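PDB 7CBD: exoglucanase A from Cellulomonas fimi, which hydrolyses beta-1,4-glucosidic linkages of cellulose with inversion of anomeric configuration, releasing cellobiose from non-reducing chain ends, here represented by its family 6 catalytic domain. Local coordinates for residues W21-Q32 / Q414-T422. Residues are numbered along the deposited sequence; the frame is centred on the assembly and turned at random. Where two conformers were deposited one is given.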
ATOM      1  N   TRP A  21      11.118  10.515  -6.833  1.00  7.01           N
ATOM      2  CA  TRP A  21      11.312   9.073  -6.746  1.00  7.38           C
ATOM      3  C   TRP A  21      11.956   8.535  -8.020  1.00  6.93           C
ATOM      4  O   TRP A  21      12.853   7.685  -7.956  1.00  7.40           O
ATOM      5  CB  TRP A  21       9.980   8.382  -6.454  1.00  7.72           C
ATOM      6  CG  TRP A  21      10.058   6.884  -6.492  1.00  6.74           C
ATOM      7  CD1 TRP A  21      10.467   6.047  -5.488  1.00  7.33           C
ATOM      8  CD2 TRP A  21       9.704   6.046  -7.595  1.00  6.82           C
ATOM      9  NE1 TRP A  21      10.397   4.735  -5.913  1.00  7.05           N
ATOM     10  CE2 TRP A  21       9.932   4.712  -7.203  1.00  6.76           C
ATOM     11  CE3 TRP A  21       9.230   6.298  -8.890  1.00  7.00           C
ATOM     12  CZ2 TRP A  21       9.682   3.632  -8.051  1.00  7.08           C
ATOM     13  CZ3 TRP A  21       8.989   5.230  -9.728  1.00  7.90           C
ATOM     14  CH2 TRP A  21       9.217   3.912  -9.308  1.00  7.15           C
ATOM     15  N   ALA A  22      11.550   9.051  -9.183  1.00  7.22           N
ATOM     16  CA  ALA A  22      12.177   8.621 -10.426  1.00  7.52           C
ATOM     17  C   ALA A  22      13.679   8.875 -10.395  1.00  7.18           C
ATOM     18  O   ALA A  22      14.466   8.031 -10.842  1.00  8.28           O
ATOM     19  CB  ALA A  22      11.535   9.335 -11.615  1.00  8.86           C
ATOM     20  N   ALA A  23      14.095  10.030  -9.869  1.00  7.70           N
ATOM     21  CA  ALA A  23      15.522  10.327  -9.780  1.00  7.55           C
ATOM     22  C   ALA A  23      16.228   9.352  -8.844  1.00  7.66           C
ATOM     23  O   ALA A  23      17.349   8.907  -9.123  1.00  8.38           O
ATOM     24  CB  ALA A  23      15.737  11.777  -9.341  1.00  9.52           C
ATOM     25  N   SER A  24      15.583   8.988  -7.729  1.00  7.59           N
ATOM     26  CA  SER A  24      16.163   7.988  -6.835  1.00  8.80           C
ATOM     27  C   SER A  24      16.335   6.651  -7.546  1.00  7.95           C
ATOM     28  O   SER A  24      17.359   5.978  -7.379  1.00  7.76           O
ATOM     29  CB  SER A  24      15.281   7.825  -5.600  1.00 10.15           C
ATOM     30  OG  SER A  24      15.216   9.041  -4.881  1.00 10.15           O
ATOM     31  N   VAL A  25      15.346   6.249  -8.346  1.00  7.60           N
ATOM     32  CA  VAL A  25      15.454   4.990  -9.074  1.00  6.96           C
ATOM     33  C   VAL A  25      16.574   5.067 -10.102  1.00  6.50           C
ATOM     34  O   VAL A  25      17.391   4.146 -10.227  1.00  7.42           O
ATOM     35  CB  VAL A  25      14.109   4.626  -9.727  1.00  7.42           C
ATOM     36  CG1 VAL A  25      14.279   3.404 -10.617  1.00  7.13           C
ATOM     37  CG2 VAL A  25      13.048   4.388  -8.671  1.00  7.96           C
ATOM     38  N   ASN A  26      16.637   6.167 -10.855  1.00  7.12           N
ATOM     39  CA  ASN A  26      17.691   6.300 -11.857  1.00  8.01           C
ATOM     40  C   ASN A  26      19.080   6.330 -11.220  1.00  7.48           C
ATOM     41  O   ASN A  26      20.043   5.825 -11.810  1.00  8.67           O
ATOM     42  CB  ASN A  26      17.446   7.536 -12.726  1.00  8.72           C
ATOM     43  CG  ASN A  26      16.336   7.324 -13.740  1.00  9.34           C
ATOM     44  OD1 ASN A  26      16.158   6.224 -14.262  1.00 10.50           O
ATOM     45  ND2 ASN A  26      15.588   8.380 -14.026  1.00 10.21           N
ATOM     46  N   ALA A  27      19.215   6.924 -10.033  1.00  7.61           N
ATOM     47  CA  ALA A  27      20.497   6.874  -9.338  1.00  8.05           C
ATOM     48  C   ALA A  27      20.851   5.440  -8.965  1.00  7.67           C
ATOM     49  O   ALA A  27      22.000   5.010  -9.131  1.00  8.50           O
ATOM     50  CB  ALA A  27      20.469   7.780  -8.108  1.00  9.41           C
ATOM     51  N   ALA A  28      19.868   4.677  -8.477  1.00  7.61           N
ATOM     52  CA  ALA A  28      20.101   3.264  -8.200  1.00  7.92           C
ATOM     53  C   ALA A  28      20.524   2.520  -9.459  1.00  7.50           C
ATOM     54  O   ALA A  28      21.406   1.653  -9.408  1.00  8.05           O
ATOM     55  CB  ALA A  28      18.852   2.635  -7.589  1.00  8.83           C
ATOM     56  N   ALA A  29      19.912   2.851 -10.601  1.00  7.38           N
ATOM     57  CA  ALA A  29      20.285   2.206 -11.858  1.00  7.56           C
ATOM     58  C   ALA A  29      21.735   2.504 -12.212  1.00  7.87           C
ATOM     59  O   ALA A  29      22.470   1.614 -12.658  1.00  7.80           O
ATOM     60  CB  ALA A  29      19.353   2.665 -12.980  1.00  8.13           C
ATOM     61  N   GLY A  30      22.165   3.754 -12.012  1.00  8.55           N
ATOM     62  CA  GLY A  30      23.550   4.108 -12.267  1.00  8.88           C
ATOM     63  C   GLY A  30      24.521   3.303 -11.428  1.00  8.62           C
ATOM     64  O   GLY A  30      25.609   2.952 -11.892  1.00  9.93           O
ATOM     65  N   ARG A  31      24.136   2.981 -10.192  1.00  7.84           N
ATOM     66  CA  ARG A  31      24.994   2.185  -9.325  1.00  8.33           C
ATOM     67  C   ARG A  31      25.033   0.722  -9.734  1.00  8.33           C
ATOM     68  O   ARG A  31      25.841  -0.033  -9.181  1.00  9.64           O
ATOM     69  CB  ARG A  31      24.571   2.344  -7.864  1.00  9.49           C
ATOM     70  CG  ARG A  31      24.769   3.758  -7.346  1.00  9.20           C
ATOM     71  CD  ARG A  31      24.555   3.865  -5.847  1.00  9.84           C
ATOM     72  NE  ARG A  31      23.158   3.679  -5.443  1.00  9.04           N
ATOM     73  CZ  ARG A  31      22.259   4.657  -5.348  1.00  9.03           C
ATOM     74  NH1 ARG A  31      21.028   4.393  -4.932  1.00  9.35           N
ATOM     75  NH2 ARG A  31      22.584   5.898  -5.671  1.00 10.17           N
ATOM     76  N   GLN A  32      24.204   0.315 -10.697  1.00  7.81           N
ATOM     77  CA  GLN A  32      24.264  -1.018 -11.281  1.00  9.14           C
ATOM     78  C   GLN A  32      25.027  -1.039 -12.601  1.00  8.98           C
ATOM     79  O   GLN A  32      24.741  -1.868 -13.474  1.00 10.08           O
ATOM     80  CB  GLN A  32      22.861  -1.612 -11.435  1.00  9.73           C
ATOM     81  CG  GLN A  32      22.166  -1.850 -10.098  1.00 11.02           C
ATOM     82  CD  GLN A  32      22.965  -2.757  -9.176  1.00 11.80           C
ATOM     83  OE1 GLN A  32      23.633  -3.693  -9.626  1.00 12.80           O
ATOM     84  NE2 GLN A  32      22.897  -2.485  -7.875  1.00 12.32           N
ATOM     85  N   GLN A 414      13.340   6.022   3.472  0.60  9.88           N
ATOM     86  CA  GLN A 414      14.690   6.161   2.953  0.60 10.03           C
ATOM     87  C   GLN A 414      14.987   5.071   1.927  0.60  9.21           C
ATOM     88  O   GLN A 414      14.388   3.990   1.937  0.60  8.73           O
ATOM     89  CB  GLN A 414      15.701   6.100   4.097  0.60 11.02           C
ATOM     90  CG  GLN A 414      15.554   7.237   5.096  0.60 12.23           C
ATOM     91  CD  GLN A 414      15.821   8.589   4.467  0.60 13.92           C
ATOM     92  OE1 GLN A 414      16.912   8.843   3.962  0.60 15.95           O
ATOM     93  NE2 GLN A 414      14.825   9.462   4.490  0.60 15.70           N
ATOM     94  N   TRP A 415      15.929   5.367   1.032  1.00  9.69           N
ATOM     95  CA  TRP A 415      16.266   4.431  -0.033  1.00 10.29           C
ATOM     96  C   TRP A 415      16.959   3.198   0.531  1.00  9.73           C
ATOM     97  O   TRP A 415      17.930   3.306   1.289  1.00 10.27           O
ATOM     98  CB  TRP A 415      17.171   5.093  -1.069  1.00 10.73           C
ATOM     99  CG  TRP A 415      17.288   4.231  -2.261  1.00 10.96           C
ATOM    100  CD1 TRP A 415      18.333   3.414  -2.592  1.00 11.94           C
ATOM    101  CD2 TRP A 415      16.288   4.032  -3.261  1.00  8.90           C
ATOM    102  NE1 TRP A 415      18.050   2.735  -3.748  1.00 12.76           N
ATOM    103  CE2 TRP A 415      16.799   3.096  -4.178  1.00  9.98           C
ATOM    104  CE3 TRP A 415      15.010   4.566  -3.478  1.00  9.37           C
ATOM    105  CZ2 TRP A 415      16.085   2.683  -5.289  1.00 10.72           C
ATOM    106  CZ3 TRP A 415      14.303   4.151  -4.587  1.00  9.70           C
ATOM    107  CH2 TRP A 415      14.845   3.221  -5.481  1.00  9.67           C
ATOM    108  N   PHE A 416      16.472   2.025   0.144  1.00  8.83           N
ATOM    109  CA  PHE A 416      16.953   0.747   0.662  1.00  9.04           C
ATOM    110  C   PHE A 416      17.604   0.006  -0.505  1.00  8.66           C
ATOM    111  O   PHE A 416      16.937  -0.699  -1.263  1.00  8.65           O
ATOM    112  CB  PHE A 416      15.766  -0.017   1.241  1.00  9.21           C
ATOM    113  CG  PHE A 416      16.140  -1.176   2.130  1.00  8.27           C
ATOM    114  CD1 PHE A 416      15.168  -1.781   2.910  1.00  8.41           C
ATOM    115  CD2 PHE A 416      17.440  -1.668   2.191  1.00  8.59           C
ATOM    116  CE1 PHE A 416      15.475  -2.853   3.726  1.00  8.07           C
ATOM    117  CE2 PHE A 416      17.755  -2.749   3.018  1.00  8.97           C
ATOM    118  CZ  PHE A 416      16.775  -3.338   3.784  1.00  9.05           C
ATOM    119  N   GLU A 417      18.929   0.153  -0.616  1.00  9.76           N
ATOM    120  CA  GLU A 417      19.659  -0.264  -1.810  1.00  9.98           C
ATOM    121  C   GLU A 417      19.460  -1.742  -2.130  1.00  9.99           C
ATOM    122  O   GLU A 417      19.065  -2.101  -3.247  1.00  9.36           O
ATOM    123  CB  GLU A 417      21.144   0.041  -1.622  1.00 10.38           C
ATOM    124  CG  GLU A 417      21.979  -0.153  -2.882  1.00 10.49           C
ATOM    125  CD  GLU A 417      21.859   1.006  -3.856  1.00  9.94           C
ATOM    126  OE1 GLU A 417      21.121   1.967  -3.550  1.00 11.56           O
ATOM    127  OE2 GLU A 417      22.500   0.966  -4.926  1.00 10.34           O
ATOM    128  N   GLU A 418      19.748  -2.611  -1.154  0.61 10.35           N
ATOM    129  CA  GLU A 418      19.682  -4.052  -1.380  0.61 11.17           C
ATOM    130  C   GLU A 418      18.256  -4.494  -1.653  0.61  9.39           C
ATOM    131  O   GLU A 418      18.016  -5.363  -2.503  0.61  9.52           O
ATOM    132  CB  GLU A 418      20.225  -4.796  -0.162  0.61 13.57           C
ATOM    133  CG  GLU A 418      21.660  -4.467   0.178  0.61 15.78           C
ATOM    134  CD  GLU A 418      21.771  -3.506   1.334  0.61 16.49           C
ATOM    135  OE1 GLU A 418      21.061  -2.475   1.316  0.61 14.79           O
ATOM    136  OE2 GLU A 418      22.563  -3.793   2.259  0.61 19.04           O
ATOM    137  N   GLN A 419      17.301  -3.911  -0.930  1.00  8.76           N
ATOM    138  CA  GLN A 419      15.906  -4.271  -1.115  1.00  7.51           C
ATOM    139  C   GLN A 419      15.435  -3.927  -2.521  1.00  7.37           C
ATOM    140  O   GLN A 419      14.730  -4.720  -3.152  1.00  8.03           O
ATOM    141  CB  GLN A 419      15.053  -3.561  -0.076  1.00  7.09           C
ATOM    142  CG  GLN A 419      13.581  -3.895  -0.173  1.00  8.30           C
ATOM    143  CD  GLN A 419      12.760  -3.061   0.776  1.00  7.86           C
ATOM    144  OE1 GLN A 419      12.757  -1.835   0.683  1.00  8.36           O
ATOM    145  NE2 GLN A 419      12.075  -3.716   1.716  1.00  8.50           N
ATOM    146  N   PHE A 420      15.830  -2.761  -3.042  1.00  7.73           N
ATOM    147  CA  PHE A 420      15.413  -2.414  -4.396  1.00  7.16           C
ATOM    148  C   PHE A 420      16.009  -3.367  -5.423  1.00  7.12           C
ATOM    149  O   PHE A 420      15.332  -3.742  -6.383  1.00  8.13           O
ATOM    150  CB  PHE A 420      15.754  -0.969  -4.742  1.00  8.60           C
ATOM    151  CG  PHE A 420      15.146  -0.509  -6.040  1.00  7.24           C
ATOM    152  CD1 PHE A 420      13.765  -0.419  -6.186  1.00  7.89           C
ATOM    153  CD2 PHE A 420      15.943  -0.180  -7.121  1.00  7.18           C
ATOM    154  CE1 PHE A 420      13.201  -0.000  -7.369  1.00  8.08           C
ATOM    155  CE2 PHE A 420      15.375   0.243  -8.314  1.00  7.07           C
ATOM    156  CZ  PHE A 420      14.006   0.334  -8.435  1.00  7.51           C
ATOM    157  N   VAL A 421      17.269  -3.770  -5.239  1.00  8.05           N
ATOM    158  CA  VAL A 421      17.863  -4.764  -6.131  1.00  7.37           C
ATOM    159  C   VAL A 421      17.008  -6.027  -6.154  1.00  7.13           C
ATOM    160  O   VAL A 421      16.657  -6.547  -7.221  1.00  8.21           O
ATOM    161  CB  VAL A 421      19.312  -5.055  -5.710  1.00  8.53           C
ATOM    162  CG1 VAL A 421      19.839  -6.312  -6.390  1.00  9.93           C
ATOM    163  CG2 VAL A 421      20.198  -3.866  -6.024  1.00  8.79           C
ATOM    164  N   THR A 422      16.651  -6.531  -4.968  1.00  7.43           N
ATOM    165  CA  THR A 422      15.832  -7.738  -4.883  1.00  7.46           C
ATOM    166  C   THR A 422      14.447  -7.512  -5.474  1.00  6.82           C
ATOM    167  O   THR A 422      13.924  -8.375  -6.191  1.00  7.26           O
ATOM    168  CB  THR A 422      15.732  -8.175  -3.424  1.00  8.34           C
ATOM    169  OG1 THR A 422      17.036  -8.535  -2.962  1.00  8.87           O
ATOM    170  CG2 THR A 422      14.795  -9.365  -3.265  1.00  8.81           C
TER
HETATM  171  O   HOH W   1      21.388  -0.046  -7.175  1.00 10.00           O
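E417 OE2 is gripped twice, by R31 NE at 2.8 Å in a nearly straight bond (173°) and by a water 2.7 Å away that donates to it. The same water donates to A28 O and accepts from Q32 NE2, tying the carboxylate to the backbone of A28 and the side chain of Q32. R31 meets the carboxylate side-on: NH1 reaches the syn lone pair of E417 OE1 at 2.8 Å, while the guanidinium and carboxylate planes stand 44° apart. A bend at chi2 (79°) turns the E417 carboxylate back toward R31. Next to the salt bridge, the W415 indole, from the loop leading into helix 417-425, lies against helix 19-30, with A28 CB 3.6 Å from its CZ2 and V25 CG2 at CH2. V25 spreads its other methyl, CG1, to F420 CZ (3.8 Å), and F420 also packs on M42 of helix 36-45. W21 NE1 approaches W415 CZ3 but gives its hydrogen bond to P367 O; in this catalytic domain its side chain lies about 11 Å from that of D371, the predicted nucleophile. Were E417 an alanine, the R31 guanidinium would probably lose its charge partner here and the bridging water one of its three partners. Pairing with R31 is likely to favour the ionised carboxylate.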